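Local coordinates for transaminase (Bacillus megaterium, PDB 5G0A), which transfers amino groups with pyridoxal-5'-phosphate as cofactor, as an S-selective omega-transaminase of the class-III aminotransferase family, at residues Q58-N63 and T440-A445; E362-K367 and L386-D391; V62-K67 and E351-Q356; G41-M46 and R451-K456. All blocks are in the same frame, centred on the assembly; numbering follows the deposited sequence.

Contact 1 of 4, residues Q58-N63 and T440-A445; sequences QLYCVN and TMRIGA
Arg-442 is the first residue of 440-445 that Tyr-60 touches, and the backbone carries the main bond. Tyr-60 OH donates to Arg-442 O over 2.7 Å; the hydroxyl lies 47° out of the carbonyl plane, so it meets the oxygen from above rather than on a lone pair. The same hydroxyl rests against the root of the arginine side chain, 3.2 Å from Arg-442 CB. A bend at chi2 (84°) then leads the chain away after CG, and its NE bonds instead to Gly-241 O. At Ile-443 the ring meets main chain alone, Tyr-60 CE1 lying 4.1 Å from Ile-443 C, while the isoleucine side chain points away. Gly-444 comes next, its N in the plane of the ring and 3.9 Å from Tyr-60 CE1; with no side chain at Gly-444, the ring edge comes up against bare backbone, Tyr-60 CD1 being 4.1 Å from Gly-444 CA. A rim of backbone atoms thus runs along one edge of the ring. All four residues are buried, and the side chain of Tyr-60 is about 7 Å from the bound pyridoxal-5'-phosphate, an arrangement consistent with the wall of an active site in a fold-type I, PLP-dependent aminotransferase.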
loop_
_atom_site.group_PDB
_atom_site.type_symbol
_atom_site.label_atom_id
_atom_site.label_comp_id
_atom_site.label_asym_id
_atom_site.label_seq_id
_atom_site.Cartn_x
_atom_site.Cartn_y
_atom_site.Cartn_z
ATOM N N GLN B 58 6.920 23.751 27.260
ATOM C CA GLN B 58 5.751 23.303 26.445
ATOM C C GLN B 58 5.986 21.931 25.811
ATOM O O GLN B 58 5.650 20.921 26.411
ATOM C CB GLN B 58 5.330 24.357 25.403
ATOM C CG GLN B 58 4.792 25.619 26.098
ATOM C CD GLN B 58 3.537 25.289 26.883
ATOM O OE1 GLN B 58 2.518 24.948 26.311
ATOM N NE2 GLN B 58 3.615 25.385 28.215
ATOM N N LEU B 59 6.553 21.919 24.607
ATOM C CA LEU B 59 6.914 20.675 23.925
ATOM C C LEU B 59 8.383 20.755 23.550
ATOM O O LEU B 59 8.756 20.462 22.413
ATOM C CB LEU B 59 6.010 20.453 22.688
ATOM C CG LEU B 59 4.517 20.273 23.028
ATOM C CD1 LEU B 59 3.658 20.317 21.760
ATOM C CD2 LEU B 59 4.263 18.975 23.793
ATOM N N TYR B 60 9.219 21.159 24.517
ATOM C CA TYR B 60 10.661 21.308 24.300
ATOM C C TYR B 60 10.901 22.219 23.124
ATOM O O TYR B 60 11.730 21.935 22.274
ATOM C CB TYR B 60 11.316 19.921 24.102
ATOM C CG TYR B 60 10.786 18.959 25.137
ATOM C CD1 TYR B 60 11.307 18.960 26.421
ATOM C CD2 TYR B 60 9.695 18.128 24.863
ATOM C CE1 TYR B 60 10.785 18.131 27.408
ATOM C CE2 TYR B 60 9.165 17.293 25.843
ATOM C CZ TYR B 60 9.711 17.306 27.106
ATOM O OH TYR B 60 9.215 16.482 28.086
ATOM N N CYS B 61 10.178 23.342 23.093
ATOM C CA CYS B 61 10.053 24.104 21.848
ATOM C C CYS B 61 10.077 25.624 21.992
ATOM O O CYS B 61 9.997 26.345 20.994
ATOM C CB CYS B 61 8.786 23.670 21.076
ATOM S SG CYS B 61 7.227 23.960 21.954
ATOM N N VAL B 62 10.208 26.117 23.211
ATOM C CA VAL B 62 10.253 27.562 23.393
ATOM C C VAL B 62 11.681 27.930 23.822
ATOM O O VAL B 62 11.906 28.514 24.913
ATOM C CB VAL B 62 9.170 28.011 24.404
ATOM C CG1 VAL B 62 8.983 29.525 24.366
ATOM C CG2 VAL B 62 7.827 27.330 24.104
ATOM N N ASN B 63 12.637 27.572 22.963
ATOM C CA ASN B 63 14.081 27.599 23.290
ATOM C C ASN B 63 14.579 28.955 23.814
ATOM O O ASN B 63 15.312 29.023 24.810
ATOM C CB ASN B 63 14.899 27.171 22.063
ATOM C CG ASN B 63 14.568 25.743 21.625
ATOM O OD1 ASN B 63 13.426 25.280 21.779
ATOM N ND2 ASN B 63 15.563 25.038 21.077
ATOM N N THR B 440 10.048 7.268 32.212
ATOM C CA THR B 440 11.166 8.097 31.815
ATOM C C THR B 440 10.761 9.546 31.849
ATOM O O THR B 440 9.823 9.946 31.176
ATOM C CB THR B 440 11.641 7.758 30.383
ATOM O OG1 THR B 440 11.677 6.327 30.209
ATOM C CG2 THR B 440 13.025 8.361 30.111
ATOM N N MET B 441 11.466 10.318 32.650
ATOM C CA MET B 441 11.292 11.754 32.660
ATOM C C MET B 441 11.960 12.356 31.453
ATOM O O MET B 441 12.999 11.873 31.026
ATOM C CB MET B 441 11.972 12.284 33.886
ATOM C CG MET B 441 11.584 11.436 35.063
ATOM S SD MET B 441 10.379 12.364 35.972
ATOM C CE MET B 441 11.637 13.306 36.816
ATOM N N ARG B 442 11.372 13.444 30.953
ATOM C CA ARG B 442 11.905 14.185 29.821
ATOM C C ARG B 442 11.834 15.652 30.235
ATOM O O ARG B 442 10.757 16.255 30.269
ATOM C CB ARG B 442 11.063 13.942 28.558
ATOM C CG ARG B 442 11.810 14.225 27.256
ATOM C CD ARG B 442 12.613 12.983 26.900
ATOM N NE ARG B 442 13.383 12.989 25.653
ATOM C CZ ARG B 442 14.679 13.283 25.577
ATOM N NH1 ARG B 442 15.343 13.683 26.666
ATOM N NH2 ARG B 442 15.315 13.186 24.415
ATOM N N ILE B 443 12.992 16.202 30.558
ATOM C CA ILE B 443 13.067 17.493 31.232
ATOM C C ILE B 443 13.657 18.511 30.289
ATOM O O ILE B 443 14.690 18.255 29.687
ATOM C CB ILE B 443 13.932 17.378 32.514
ATOM C CG1 ILE B 443 13.263 16.410 33.500
ATOM C CG2 ILE B 443 14.127 18.746 33.178
ATOM C CD1 ILE B 443 14.160 15.948 34.624
ATOM N N GLY B 444 13.007 19.674 30.178
ATOM C CA GLY B 444 13.527 20.763 29.360
ATOM C C GLY B 444 13.017 22.114 29.824
ATOM O O GLY B 444 11.926 22.210 30.353
ATOM N N ALA B 445 13.829 23.146 29.631
ATOM C CA ALA B 445 13.429 24.522 29.910
ATOM C C ALA B 445 13.983 25.393 28.797
ATOM O O ALA B 445 14.525 24.866 27.829
ATOM C CB ALA B 445 13.951 24.957 31.291
#

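Contact 2 of 4, residues E362-K367 and L386-D391; sequences EYIRSK and LLWIVD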
loop_
_atom_site.group_PDB
_atom_site.type_symbol
_atom_site.label_atom_id
_atom_site.label_comp_id
_atom_site.label_asym_id
_atom_site.label_seq_id
_atom_site.Cartn_x
_atom_site.Cartn_y
_atom_site.Cartn_z
ATOM N N GLU B 362 25.452 21.299 32.284
ATOM C CA GLU B 362 26.490 20.860 33.236
ATOM C C GLU B 362 25.999 21.091 34.660
ATOM O O GLU B 362 26.174 20.241 35.537
ATOM C CB GLU B 362 27.813 21.581 32.965
ATOM C CG GLU B 362 28.496 21.116 31.685
ATOM C CD GLU B 362 29.592 22.042 31.198
ATOM O OE1 GLU B 362 30.081 22.887 31.981
ATOM O OE2 GLU B 362 29.967 21.919 30.014
ATOM N N TYR B 363 25.340 22.228 34.884
ATOM C CA TYR B 363 24.732 22.495 36.188
ATOM C C TYR B 363 23.639 21.481 36.538
ATOM O O TYR B 363 23.639 20.901 37.631
ATOM C CB TYR B 363 24.193 23.924 36.266
ATOM C CG TYR B 363 23.700 24.289 37.651
ATOM C CD1 TYR B 363 24.604 24.517 38.696
ATOM C CD2 TYR B 363 22.332 24.387 37.925
ATOM C CE1 TYR B 363 24.160 24.840 39.969
ATOM C CE2 TYR B 363 21.878 24.713 39.197
ATOM C CZ TYR B 363 22.802 24.942 40.216
ATOM O OH TYR B 363 22.363 25.276 41.481
ATOM N N ILE B 364 22.715 21.252 35.599
ATOM C CA ILE B 364 21.657 20.264 35.781
ATOM C C ILE B 364 22.249 18.867 36.031
ATOM O O ILE B 364 21.718 18.108 36.830
ATOM C CB ILE B 364 20.686 20.232 34.560
ATOM C CG1 ILE B 364 19.744 21.446 34.587
ATOM C CG2 ILE B 364 19.879 18.940 34.521
ATOM C CD1 ILE B 364 19.164 21.817 33.227
ATOM N N ARG B 365 23.317 18.536 35.316
ATOM C CA ARG B 365 24.043 17.276 35.521
ATOM C C ARG B 365 24.457 17.128 36.998
ATOM O O ARG B 365 24.184 16.105 37.617
ATOM C CB ARG B 365 25.249 17.201 34.562
ATOM C CG ARG B 365 26.364 16.238 34.952
ATOM C CD ARG B 365 26.058 14.814 34.553
ATOM N NE ARG B 365 25.971 14.644 33.106
ATOM C CZ ARG B 365 25.796 13.477 32.498
ATOM N NH1 ARG B 365 25.700 12.364 33.213
ATOM N NH2 ARG B 365 25.719 13.425 31.175
ATOM N N SER B 366 25.075 18.165 37.558
ATOM C CA SER B 366 25.465 18.156 38.985
ATOM C C SER B 366 24.266 18.024 39.936
ATOM O O SER B 366 24.356 17.371 40.981
ATOM C CB SER B 366 26.298 19.395 39.334
ATOM O OG SER B 366 25.491 20.561 39.452
ATOM N N LYS B 367 23.143 18.646 39.576
ATOM C CA LYS B 367 21.935 18.560 40.394
ATOM C C LYS B 367 21.320 17.167 40.333
ATOM O O LYS B 367 20.857 16.644 41.352
ATOM C CB LYS B 367 20.904 19.626 39.982
ATOM C CG LYS B 367 21.389 21.072 40.067
ATOM C CD LYS B 367 21.499 21.592 41.492
ATOM C CE LYS B 367 20.149 21.588 42.194
ATOM N NZ LYS B 367 20.189 22.438 43.418
ATOM N N LEU B 386 19.592 21.641 27.517
ATOM C CA LEU B 386 18.302 21.596 28.195
ATOM C C LEU B 386 17.415 20.434 27.699
ATOM O O LEU B 386 16.227 20.614 27.398
ATOM C CB LEU B 386 17.567 22.940 28.022
ATOM C CG LEU B 386 17.948 24.109 28.957
ATOM C CD1 LEU B 386 17.678 23.780 30.417
ATOM C CD2 LEU B 386 19.395 24.557 28.742
ATOM N N LEU B 387 17.990 19.236 27.633
ATOM C CA LEU B 387 17.231 18.046 27.268
ATOM C C LEU B 387 17.757 16.862 28.087
ATOM O O LEU B 387 18.866 16.373 27.846
ATOM C CB LEU B 387 17.361 17.766 25.762
ATOM C CG LEU B 387 16.501 16.611 25.193
ATOM C CD1 LEU B 387 15.003 16.874 25.350
ATOM C CD2 LEU B 387 16.856 16.371 23.737
ATOM N N TRP B 388 16.967 16.425 29.057
ATOM C CA TRP B 388 17.422 15.399 29.999
ATOM C C TRP B 388 16.427 14.253 30.088
ATOM O O TRP B 388 15.212 14.465 30.101
ATOM C CB TRP B 388 17.760 16.027 31.380
ATOM C CG TRP B 388 18.970 16.921 31.260
ATOM C CD1 TRP B 388 18.990 18.237 30.909
ATOM C CD2 TRP B 388 20.336 16.535 31.435
ATOM N NE1 TRP B 388 20.284 18.691 30.844
ATOM C CE2 TRP B 388 21.128 17.665 31.172
ATOM C CE3 TRP B 388 20.967 15.340 31.804
ATOM C CZ2 TRP B 388 22.518 17.637 31.256
ATOM C CZ3 TRP B 388 22.341 15.312 31.877
ATOM C CH2 TRP B 388 23.101 16.447 31.612
ATOM N N ILE B 389 16.951 13.029 30.092
ATOM C CA ILE B 389 16.140 11.873 30.406
ATOM C C ILE B 389 16.551 11.398 31.787
ATOM O O ILE B 389 17.730 11.443 32.122
ATOM C CB ILE B 389 16.337 10.693 29.421
ATOM C CG1 ILE B 389 17.817 10.329 29.288
ATOM C CG2 ILE B 389 15.707 10.985 28.066
ATOM C CD1 ILE B 389 18.070 8.835 29.254
ATOM N N VAL B 390 15.570 10.967 32.570
ATOM C CA VAL B 390 15.807 10.343 33.865
ATOM C C VAL B 390 15.010 9.045 33.884
ATOM O O VAL B 390 13.767 9.051 33.812
ATOM C CB VAL B 390 15.366 11.234 35.055
ATOM C CG1 VAL B 390 15.684 10.545 36.385
ATOM C CG2 VAL B 390 16.024 12.611 35.003
ATOM N N ASP B 391 15.731 7.928 33.968
ATOM C CA ASP B 391 15.091 6.622 34.024
ATOM C C ASP B 391 14.597 6.364 35.443
ATOM O O ASP B 391 15.383 6.344 36.395
ATOM C CB ASP B 391 16.049 5.510 33.574
ATOM C CG ASP B 391 16.608 5.735 32.180
ATOM O OD1 ASP B 391 15.849 6.153 31.281
ATOM O OD2 ASP B 391 17.813 5.467 31.977
#
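Ile-364 and Arg-365, neighbours on helix 353-374, approach the indole of Trp-388 in two quite different ways, one over its face and one at its rim. The setting is a helix packed on an antiparallel three-stranded sheet, in which 387-392 is the central strand and the helix leads into the first strand, 378-384. Ile-364 supplies the face contact: its CG2 methyl, set anti to the backbone N, sits 3.6 Å from the centroid of the five-membered ring of Trp-388 and only 6° off the normal, a nearly vertical CH-pi contact. The other branch of the isoleucine reaches past the indole, and Ile-364 CD1 meets Leu-386 CD1 at 3.7 Å, the two side chains crossing at about a right angle. Arg-365 takes the far end of the six-membered ring. Two bends, at chi2 (82°) and chi3, fold its chain so that the guanidinium stands almost perpendicular to the indole, 82° between planes, with the Trp-388 rim directed at the guanidinium face. No hydrogen bond joins the two segments. The indole N-H is satisfied close by, Trp-388 NE1 donating to Gly-385 O, while Arg-365 NH2 has a long, weak ion pair with Asp-382 on strand 378-384. At the far rim of the indole Trp-388 CH2 touches the folded arginine at two points, 3.7 Å from Arg-365 NE and 3.7 Å from Arg-365 CB.

Contact 3 of 4, residues V62-K67 and E351-Q356; sequences VNLGQK and ENFVEQ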
loop_
_atom_site.group_PDB
_atom_site.type_symbol
_atom_site.label_atom_id
_atom_site.label_comp_id
_atom_site.label_asym_id
_atom_site.label_seq_id
_atom_site.Cartn_x
_atom_site.Cartn_y
_atom_site.Cartn_z
ATOM N N VAL B 62 10.208 26.117 23.211
ATOM C CA VAL B 62 10.253 27.562 23.393
ATOM C C VAL B 62 11.681 27.930 23.822
ATOM O O VAL B 62 11.906 28.514 24.913
ATOM C CB VAL B 62 9.170 28.011 24.404
ATOM C CG1 VAL B 62 8.983 29.525 24.366
ATOM C CG2 VAL B 62 7.827 27.330 24.104
ATOM N N ASN B 63 12.637 27.572 22.963
ATOM C CA ASN B 63 14.081 27.599 23.290
ATOM C C ASN B 63 14.579 28.955 23.814
ATOM O O ASN B 63 15.312 29.023 24.810
ATOM C CB ASN B 63 14.899 27.171 22.063
ATOM C CG ASN B 63 14.568 25.743 21.625
ATOM O OD1 ASN B 63 13.426 25.280 21.779
ATOM N ND2 ASN B 63 15.563 25.038 21.077
ATOM N N LEU B 64 14.150 30.023 23.158
ATOM C CA LEU B 64 14.603 31.373 23.511
ATOM C C LEU B 64 14.010 31.906 24.818
ATOM O O LEU B 64 14.456 32.949 25.324
ATOM C CB LEU B 64 14.265 32.336 22.374
ATOM C CG LEU B 64 15.190 33.550 22.206
ATOM C CD1 LEU B 64 16.507 33.120 21.549
ATOM C CD2 LEU B 64 14.477 34.575 21.349
ATOM N N GLY B 65 13.026 31.197 25.365
ATOM C CA GLY B 65 12.174 31.731 26.431
ATOM C C GLY B 65 10.845 32.270 25.917
ATOM O O GLY B 65 10.719 32.696 24.769
ATOM N N GLN B 66 9.846 32.255 26.791
ATOM C CA GLN B 66 8.517 32.718 26.448
ATOM C C GLN B 66 8.492 34.218 26.297
ATOM O O GLN B 66 8.997 34.937 27.176
ATOM C CB GLN B 66 7.540 32.360 27.571
ATOM C CG GLN B 66 7.235 30.867 27.697
ATOM C CD GLN B 66 6.138 30.409 26.756
ATOM O OE1 GLN B 66 5.570 31.212 25.991
ATOM N NE2 GLN B 66 5.817 29.119 26.818
ATOM N N LYS B 67 7.873 34.686 25.220
ATOM C CA LYS B 67 7.574 36.135 25.059
ATOM C C LYS B 67 8.834 36.980 25.181
ATOM O O LYS B 67 8.925 37.956 25.962
ATOM C CB LYS B 67 6.464 36.574 26.041
ATOM C CG LYS B 67 5.755 37.878 25.655
ATOM C CD LYS B 67 4.689 38.266 26.677
ATOM C CE LYS B 67 5.288 38.866 27.944
ATOM N NZ LYS B 67 4.374 38.611 29.112
ATOM N N GLU B 351 23.277 36.650 22.045
ATOM C CA GLU B 351 23.290 36.470 23.495
ATOM C C GLU B 351 23.889 35.140 23.907
ATOM O O GLU B 351 23.887 34.789 25.090
ATOM C CB GLU B 351 21.892 36.654 24.099
ATOM C CG GLU B 351 21.307 38.036 23.812
ATOM C CD GLU B 351 20.019 38.342 24.560
ATOM O OE1 GLU B 351 19.635 37.582 25.470
ATOM O OE2 GLU B 351 19.383 39.368 24.227
ATOM N N ASN B 352 24.398 34.403 22.915
ATOM C CA ASN B 352 25.124 33.162 23.165
ATOM C C ASN B 352 24.265 32.133 23.927
ATOM O O ASN B 352 24.697 31.524 24.903
ATOM C CB ASN B 352 26.461 33.479 23.888
ATOM C CG ASN B 352 27.236 34.618 23.215
ATOM O OD1 ASN B 352 27.628 34.528 22.047
ATOM N ND2 ASN B 352 27.446 35.697 23.951
ATOM N N PHE B 353 23.019 31.939 23.482
ATOM C CA PHE B 353 22.140 30.970 24.137
ATOM C C PHE B 353 22.668 29.531 24.064
ATOM O O PHE B 353 22.397 28.726 24.952
ATOM C CB PHE B 353 20.747 30.984 23.494
ATOM C CG PHE B 353 19.824 32.038 24.037
ATOM C CD1 PHE B 353 20.165 33.384 23.979
ATOM C CD2 PHE B 353 18.591 31.682 24.571
ATOM C CE1 PHE B 353 19.301 34.359 24.476
ATOM C CE2 PHE B 353 17.732 32.647 25.077
ATOM C CZ PHE B 353 18.092 33.991 25.024
ATOM N N VAL B 354 23.369 29.205 22.983
ATOM C CA VAL B 354 23.877 27.840 22.829
ATOM C C VAL B 354 24.900 27.554 23.929
ATOM O O VAL B 354 24.826 26.534 24.629
ATOM C CB VAL B 354 24.435 27.582 21.407
ATOM C CG1 VAL B 354 25.162 26.247 21.344
ATOM C CG2 VAL B 354 23.318 27.660 20.362
ATOM N N GLU B 355 25.803 28.512 24.130
ATOM C CA GLU B 355 26.792 28.422 25.195
ATOM C C GLU B 355 26.132 28.407 26.582
ATOM O O GLU B 355 26.512 27.609 27.455
ATOM C CB GLU B 355 27.805 29.558 25.024
ATOM C CG GLU B 355 28.720 29.398 23.802
ATOM C CD GLU B 355 28.054 29.682 22.459
ATOM O OE1 GLU B 355 27.114 30.502 22.383
ATOM O OE2 GLU B 355 28.484 29.085 21.455
ATOM N N GLN B 356 25.104 29.244 26.780
ATOM C CA GLN B 356 24.312 29.231 28.011
ATOM C C GLN B 356 23.687 27.857 28.306
ATOM O O GLN B 356 23.633 27.416 29.450
ATOM C CB GLN B 356 23.194 30.285 27.972
ATOM C CG GLN B 356 23.632 31.729 28.152
ATOM C CD GLN B 356 22.441 32.691 28.197
ATOM O OE1 GLN B 356 22.329 33.594 27.366
ATOM N NE2 GLN B 356 21.546 32.487 29.147
#
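Leu-64 lies over one face of the Phe-353 ring, and nearly all the close packing of this contact is in that pair. Leu-64 CD1 stands 3.9 Å from the ring centroid, 14° off the normal, in a CH-pi contact. CG lies anti to the backbone N (chi1 -151°), which swings the CD1 methyl over the ring; the two side chains cross at about a right angle. The leucine main chain closes in too, Leu-64 O lying 3.3 Å from Phe-353 CE2. Asn-63 O is more distant, 4.2 Å from Phe-353 CD2 and near the ring plane. Leu-64 occupies a type I beta turn, closed by Gly-65 N bonding to Val-62 O over 2.9 Å, whereas Phe-353 begins helix 353-374, straight after a Schellman motif at Asn-352 that ends helix 335-350. The contact therefore sets a tight turn of the loop before helix 69-78 against a helix-to-helix junction, with Val-347 and Met-348 of helix 335-350 adding to the apolar packing. Away from the ring the two segments separate. Glu-351 is partly exposed and reaches Lys-70 in a salt bridge, and Gln-66 faces the subunit interface, its OE1 accepting from Phe-84 N of the second subunit.

Contact 4 of 4, residues G41-M46 and R451-K456; sequences GDYLIM and RGDIDK. Unlike the reference sequence in segment 451-456: Gly-452 (reference Glu).
Tyr-43 OH takes part in two hydrogen bonds, giving one to an acid and taking one from a base. It donates to Asp-453 OD1 over 2.7 Å and accepts from Lys-456 NZ over 3.1 Å. The two partners are three residues apart on one helix, and both side chains come at the tyrosine from the opposite direction. Lys-456 does so fully stretched: CG is anti to the backbone N (chi1 176°) and every later torsion is extended, which carries the ammonium to the edge of the ring, in its plane. The carboxylate of Asp-453 is tilted 62° from the ring, and the hydroxyl meets OD1 from 43° above the carboxylate plane. The other carboxylate oxygen, Asp-453 OD2, lies 3.3 Å from Tyr-43 CE1. That oxygen accepts from a water at 2.8 Å, which also donates to Asp-42 OD2 at 2.7 Å, so one water bridges two acids whose like charges would otherwise probably disfavour closeness. Asp-42 OD1 is held by Ser-446, and Tyr-43 has a cation-pi partner in Arg-51. The contact thus lays the first turn or so of the C-terminal helix 451-468 against strand 43-45, near the N terminus, beside strand 51-54, whose Leu-53 touches Tyr-43, Asp-453 and Lys-456; the helix also meets helix 353-374.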
loop_
_atom_site.group_PDB
_atom_site.type_symbol
_atom_site.label_atom_id
_atom_site.label_comp_id
_atom_site.label_asym_id
_atom_site.label_seq_id
_atom_site.Cartn_x
_atom_site.Cartn_y
_atom_site.Cartn_z
ATOM N N GLY B 41 9.325 34.229 30.095
ATOM C CA GLY B 41 10.529 33.468 30.417
ATOM C C GLY B 41 10.234 31.982 30.534
ATOM O O GLY B 41 9.839 31.352 29.564
ATOM N N ASP B 42 10.387 31.427 31.735
ATOM C CA ASP B 42 10.054 30.015 31.962
ATOM C C ASP B 42 8.722 29.787 32.664
ATOM O O ASP B 42 8.421 28.687 33.124
ATOM C CB ASP B 42 11.210 29.306 32.684
ATOM C CG ASP B 42 12.370 29.082 31.774
ATOM O OD1 ASP B 42 12.270 28.213 30.875
ATOM O OD2 ASP B 42 13.371 29.808 31.915
ATOM N N TYR B 43 7.899 30.832 32.693
ATOM C CA TYR B 43 6.648 30.806 33.436
ATOM C C TYR B 43 5.371 30.933 32.589
ATOM O O TYR B 43 5.331 31.684 31.619
ATOM C CB TYR B 43 6.675 31.891 34.529
ATOM C CG TYR B 43 7.533 31.476 35.699
ATOM C CD1 TYR B 43 8.908 31.722 35.713
ATOM C CD2 TYR B 43 6.963 30.820 36.784
ATOM C CE1 TYR B 43 9.691 31.320 36.788
ATOM C CE2 TYR B 43 7.741 30.417 37.860
ATOM C CZ TYR B 43 9.094 30.676 37.858
ATOM O OH TYR B 43 9.851 30.243 38.948
ATOM N N LEU B 44 4.358 30.164 32.978
ATOM C CA LEU B 44 2.991 30.318 32.490
ATOM C C LEU B 44 2.192 31.034 33.583
ATOM O O LEU B 44 2.359 30.743 34.767
ATOM C CB LEU B 44 2.356 28.949 32.229
ATOM C CG LEU B 44 3.277 27.930 31.517
ATOM C CD1 LEU B 44 2.555 26.598 31.332
ATOM C CD2 LEU B 44 3.845 28.460 30.195
ATOM N N ILE B 45 1.324 31.949 33.172
ATOM C CA ILE B 45 0.548 32.739 34.125
ATOM C C ILE B 45 -0.918 32.440 33.850
ATOM O O ILE B 45 -1.400 32.617 32.744
ATOM C CB ILE B 45 0.858 34.255 34.026
ATOM C CG1 ILE B 45 2.323 34.553 34.390
ATOM C CG2 ILE B 45 -0.045 35.070 34.959
ATOM C CD1 ILE B 45 3.286 34.563 33.228
ATOM N N MET B 46 -1.627 31.991 34.880
ATOM C CA MET B 46 -3.059 31.754 34.773
ATOM C C MET B 46 -3.874 33.043 34.965
ATOM O O MET B 46 -3.323 34.071 35.366
ATOM C CB MET B 46 -3.476 30.676 35.775
ATOM C CG MET B 46 -2.725 29.367 35.569
ATOM S SD MET B 46 -3.337 28.050 36.620
ATOM C CE MET B 46 -4.929 27.674 35.885
ATOM N N ARG B 451 19.602 29.713 37.134
ATOM C CA ARG B 451 20.012 28.775 38.175
ATOM C C ARG B 451 18.926 28.641 39.232
ATOM O O ARG B 451 18.640 27.539 39.681
ATOM C CB ARG B 451 21.340 29.220 38.824
ATOM C CG ARG B 451 22.528 29.264 37.865
ATOM C CD ARG B 451 23.239 27.916 37.764
ATOM N NE ARG B 451 24.227 27.854 36.678
ATOM C CZ ARG B 451 25.532 27.628 36.838
ATOM N NH1 ARG B 451 26.053 27.439 38.047
ATOM N NH2 ARG B 451 26.327 27.580 35.776
ATOM N N GLY B 452 18.320 29.765 39.620
ATOM C CA GLY B 452 17.244 29.762 40.624
ATOM C C GLY B 452 16.058 28.923 40.201
ATOM O O GLY B 452 15.467 28.221 41.014
ATOM N N ASP B 453 15.689 29.001 38.922
ATOM C CA ASP B 453 14.600 28.178 38.424
ATOM C C ASP B 453 14.993 26.695 38.290
ATOM O O ASP B 453 14.194 25.833 38.614
ATOM C CB ASP B 453 13.996 28.762 37.129
ATOM C CG ASP B 453 13.115 29.988 37.398
ATOM O OD1 ASP B 453 12.523 30.097 38.499
ATOM O OD2 ASP B 453 12.986 30.833 36.504
ATOM N N ILE B 454 16.212 26.403 37.841
ATOM C CA ILE B 454 16.703 25.014 37.899
ATOM C C ILE B 454 16.633 24.477 39.336
ATOM O O ILE B 454 16.119 23.386 39.578
ATOM C CB ILE B 454 18.133 24.864 37.322
ATOM C CG1 ILE B 454 18.131 25.105 35.810
ATOM C CG2 ILE B 454 18.715 23.484 37.660
ATOM C CD1 ILE B 454 19.517 25.344 35.234
ATOM N N ASP B 455 17.119 25.256 40.300
ATOM C CA ASP B 455 17.037 24.849 41.721
ATOM C C ASP B 455 15.604 24.583 42.176
ATOM O O ASP B 455 15.343 23.591 42.851
ATOM C CB ASP B 455 17.681 25.898 42.645
ATOM C CG ASP B 455 19.196 25.960 42.503
ATOM O OD1 ASP B 455 19.792 25.092 41.832
ATOM O OD2 ASP B 455 19.792 26.901 43.054
ATOM N N LYS B 456 14.681 25.462 41.790
ATOM C CA LYS B 456 13.266 25.301 42.130
ATOM C C LYS B 456 12.667 24.032 41.513
ATOM O O LYS B 456 11.901 23.316 42.155
ATOM C CB LYS B 456 12.476 26.555 41.722
ATOM C CG LYS B 456 10.970 26.464 41.946
ATOM C CD LYS B 456 10.304 27.825 41.796
ATOM C CE LYS B 456 8.800 27.696 41.575
ATOM N NZ LYS B 456 8.202 29.023 41.261
HETATM O O HOH W 1 14.365 31.086 34.124
#

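From the N terminus, strand 43-45 opens the widest loop, which contact 4 closes only at the C-terminal helix 451-468; the other three contacts nest inside it. Contacts 1 and 3 start from the same stretch, sharing Val-62 and Asn-63: contact 3 closes first, at the head of helix 353-374, and contact 1 later, at strand 440-443. Contact 2 is a short loop within contact 1, following contact 3 in series on the same helix. Strands 387-392 and 440-443 are sheet neighbours, joining contacts 1 and 2, while between contacts 2 and 4 Asp-455 takes a probable hydrogen bond from Tyr-363 and forms a salt bridge with Lys-367. Gln-66 N to Gly-41 O links contacts 3 and 4.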